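Glycoside hydrolase YxiA (Bacillus licheniformis, PDB 3LV4) probably hydrolyses glycosidic bonds in arabinan, as a calcium-binding family 43 glycoside hydrolase resembling endo-1,5-alpha-L-arabinosidases. Local coordinates at residues A[213-217]-A[238-243]. Numbering follows the deposited sequence.
Sequences YYYLY and NPDGPY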
loop_
_atom_site.group_PDB
_atom_site.type_symbol
_atom_site.label_atom_id
_atom_site.label_comp_id
_atom_site.label_asym_id
_atom_site.label_seq_id
_atom_site.Cartn_x
_atom_site.Cartn_y
_atom_site.Cartn_z
ATOM N N TYR A 213 12.067 -4.092 11.794
ATOM C CA TYR A 213 11.349 -4.995 10.899
ATOM C C TYR A 213 11.222 -4.391 9.513
ATOM O O TYR A 213 11.091 -3.163 9.362
ATOM C CB TYR A 213 9.932 -5.263 11.401
ATOM C CG TYR A 213 9.837 -6.224 12.554
ATOM C CD1 TYR A 213 9.893 -7.600 12.350
ATOM C CD2 TYR A 213 9.654 -5.759 13.849
ATOM C CE1 TYR A 213 9.788 -8.478 13.417
ATOM C CE2 TYR A 213 9.553 -6.628 14.914
ATOM C CZ TYR A 213 9.619 -7.981 14.697
ATOM O OH TYR A 213 9.507 -8.835 15.771
ATOM N N TYR A 214 11.259 -5.265 8.510
ATOM C CA TYR A 214 10.769 -4.936 7.183
ATOM C C TYR A 214 9.270 -5.238 7.162
ATOM O O TYR A 214 8.835 -6.311 7.596
ATOM C CB TYR A 214 11.485 -5.761 6.108
ATOM C CG TYR A 214 12.954 -5.439 6.008
ATOM C CD1 TYR A 214 13.879 -6.061 6.844
ATOM C CD2 TYR A 214 13.416 -4.508 5.091
ATOM C CE1 TYR A 214 15.218 -5.771 6.768
ATOM C CE2 TYR A 214 14.763 -4.203 5.004
ATOM C CZ TYR A 214 15.660 -4.839 5.846
ATOM O OH TYR A 214 16.999 -4.543 5.771
ATOM N N TYR A 215 8.483 -4.282 6.680
ATOM C CA TYR A 215 7.042 -4.477 6.538
ATOM C C TYR A 215 6.642 -4.689 5.092
ATOM O O TYR A 215 6.895 -3.841 4.230
ATOM C CB TYR A 215 6.266 -3.300 7.142
ATOM C CG TYR A 215 6.541 -3.161 8.614
ATOM C CD1 TYR A 215 5.747 -3.808 9.555
ATOM C CD2 TYR A 215 7.624 -2.414 9.066
ATOM C CE1 TYR A 215 6.017 -3.700 10.910
ATOM C CE2 TYR A 215 7.904 -2.305 10.418
ATOM C CZ TYR A 215 7.097 -2.945 11.332
ATOM O OH TYR A 215 7.380 -2.830 12.670
ATOM N N LEU A 216 6.019 -5.837 4.838
ATOM C CA LEU A 216 5.480 -6.143 3.521
ATOM C C LEU A 216 4.034 -5.675 3.450
ATOM O O LEU A 216 3.139 -6.310 4.018
ATOM C CB LEU A 216 5.560 -7.644 3.253
ATOM C CG LEU A 216 4.863 -8.173 1.997
ATOM C CD1 LEU A 216 5.491 -7.567 0.731
ATOM C CD2 LEU A 216 4.955 -9.697 1.979
ATOM N N TYR A 217 3.818 -4.545 2.779
ATOM C CA TYR A 217 2.478 -4.070 2.483
ATOM C C TYR A 217 2.003 -4.736 1.205
ATOM O O TYR A 217 2.805 -5.053 0.324
ATOM C CB TYR A 217 2.460 -2.546 2.318
ATOM C CG TYR A 217 2.752 -1.810 3.600
ATOM C CD1 TYR A 217 4.055 -1.494 3.963
ATOM C CD2 TYR A 217 1.722 -1.439 4.456
ATOM C CE1 TYR A 217 4.322 -0.815 5.137
ATOM C CE2 TYR A 217 1.977 -0.766 5.631
ATOM C CZ TYR A 217 3.274 -0.461 5.969
ATOM O OH TYR A 217 3.521 0.205 7.139
ATOM N N ASN A 238 14.014 -9.866 7.895
ATOM C CA ASN A 238 14.760 -9.855 6.631
ATOM C C ASN A 238 13.957 -9.255 5.488
ATOM O O ASN A 238 12.749 -9.434 5.430
ATOM C CB ASN A 238 15.158 -11.271 6.231
ATOM C CG ASN A 238 15.731 -12.062 7.387
ATOM O OD1 ASN A 238 15.249 -13.151 7.710
ATOM N ND2 ASN A 238 16.760 -11.523 8.015
ATOM N N PRO A 239 14.633 -8.568 4.557
ATOM C CA PRO A 239 13.923 -7.981 3.415
ATOM C C PRO A 239 13.228 -9.049 2.576
ATOM O O PRO A 239 12.150 -8.796 2.035
ATOM C CB PRO A 239 15.050 -7.307 2.606
ATOM C CG PRO A 239 16.309 -8.016 3.031
ATOM C CD PRO A 239 16.085 -8.312 4.498
ATOM N N ASP A 240 13.831 -10.229 2.482
ATOM C CA ASP A 240 13.281 -11.298 1.651
ATOM C C ASP A 240 12.526 -12.368 2.454
ATOM O O ASP A 240 12.383 -13.510 2.005
ATOM C CB ASP A 240 14.385 -11.937 0.796
ATOM C CG ASP A 240 15.498 -12.541 1.633
ATOM O OD1 ASP A 240 15.691 -12.101 2.790
ATOM O OD2 ASP A 240 16.190 -13.454 1.124
ATOM N N GLY A 241 12.036 -11.993 3.634
ATOM C CA GLY A 241 11.225 -12.890 4.442
ATOM C C GLY A 241 12.030 -13.908 5.227
ATOM O O GLY A 241 13.258 -13.816 5.310
ATOM N N PRO A 242 11.349 -14.901 5.810
ATOM C CA PRO A 242 9.901 -15.143 5.719
ATOM C C PRO A 242 9.068 -14.085 6.430
ATOM O O PRO A 242 9.452 -13.595 7.499
ATOM C CB PRO A 242 9.729 -16.493 6.423
ATOM C CG PRO A 242 10.905 -16.578 7.360
ATOM C CD PRO A 242 12.032 -15.911 6.642
ATOM N N TYR A 243 7.928 -13.759 5.830
ATOM C CA TYR A 243 7.000 -12.778 6.380
ATOM C C TYR A 243 5.884 -13.458 7.157
ATOM O O TYR A 243 5.405 -14.537 6.772
ATOM C CB TYR A 243 6.424 -11.887 5.265
ATOM C CG TYR A 243 7.401 -10.832 4.806
ATOM C CD1 TYR A 243 8.257 -11.060 3.727
ATOM C CD2 TYR A 243 7.482 -9.611 5.468
ATOM C CE1 TYR A 243 9.174 -10.089 3.323
ATOM C CE2 TYR A 243 8.382 -8.637 5.074
ATOM C CZ TYR A 243 9.224 -8.880 4.005
ATOM O OH TYR A 243 10.107 -7.904 3.638
#
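The Y214 ring has P239 over one face: P239 CD sits 3.9 Å from the centroid of the Y214 ring, a CH-pi contact. The Y243 ring has L216 over one face, with L216 CB 3.7 Å from the centroid of the Y243 ring. At the edge of the Y243 ring, near its plane, CE2 of Y243 lies 3.5 Å from Y214 O. The L216 side chain crosses Y243 at about a right angle, and its CD2 extends to CG of the Y243 ring. Y243 has CG anti to its carbonyl carbon (chi1 -77°), and its ring reaches back within the segment. There Y243 OH donates to P239 O at 2.7 Å, from above the carbonyl plane. Y214 OH is hydrogen-bonded to Q155 N. Replacing Y214 by an alanine is likely to strip P239 of its aromatic partner and the backbone N-H of Q155 of this acceptor. I205 of the adjacent strand 200-208 touches Y214, L216 and Y243. A type I beta turn, N238 to G241, opens the loop, and a cis peptide precedes P242. The arrangement is a loop after strand 230-236 folding back over neighbouring strand 213-220, within a blade of the five-bladed beta-propeller characteristic of family 43.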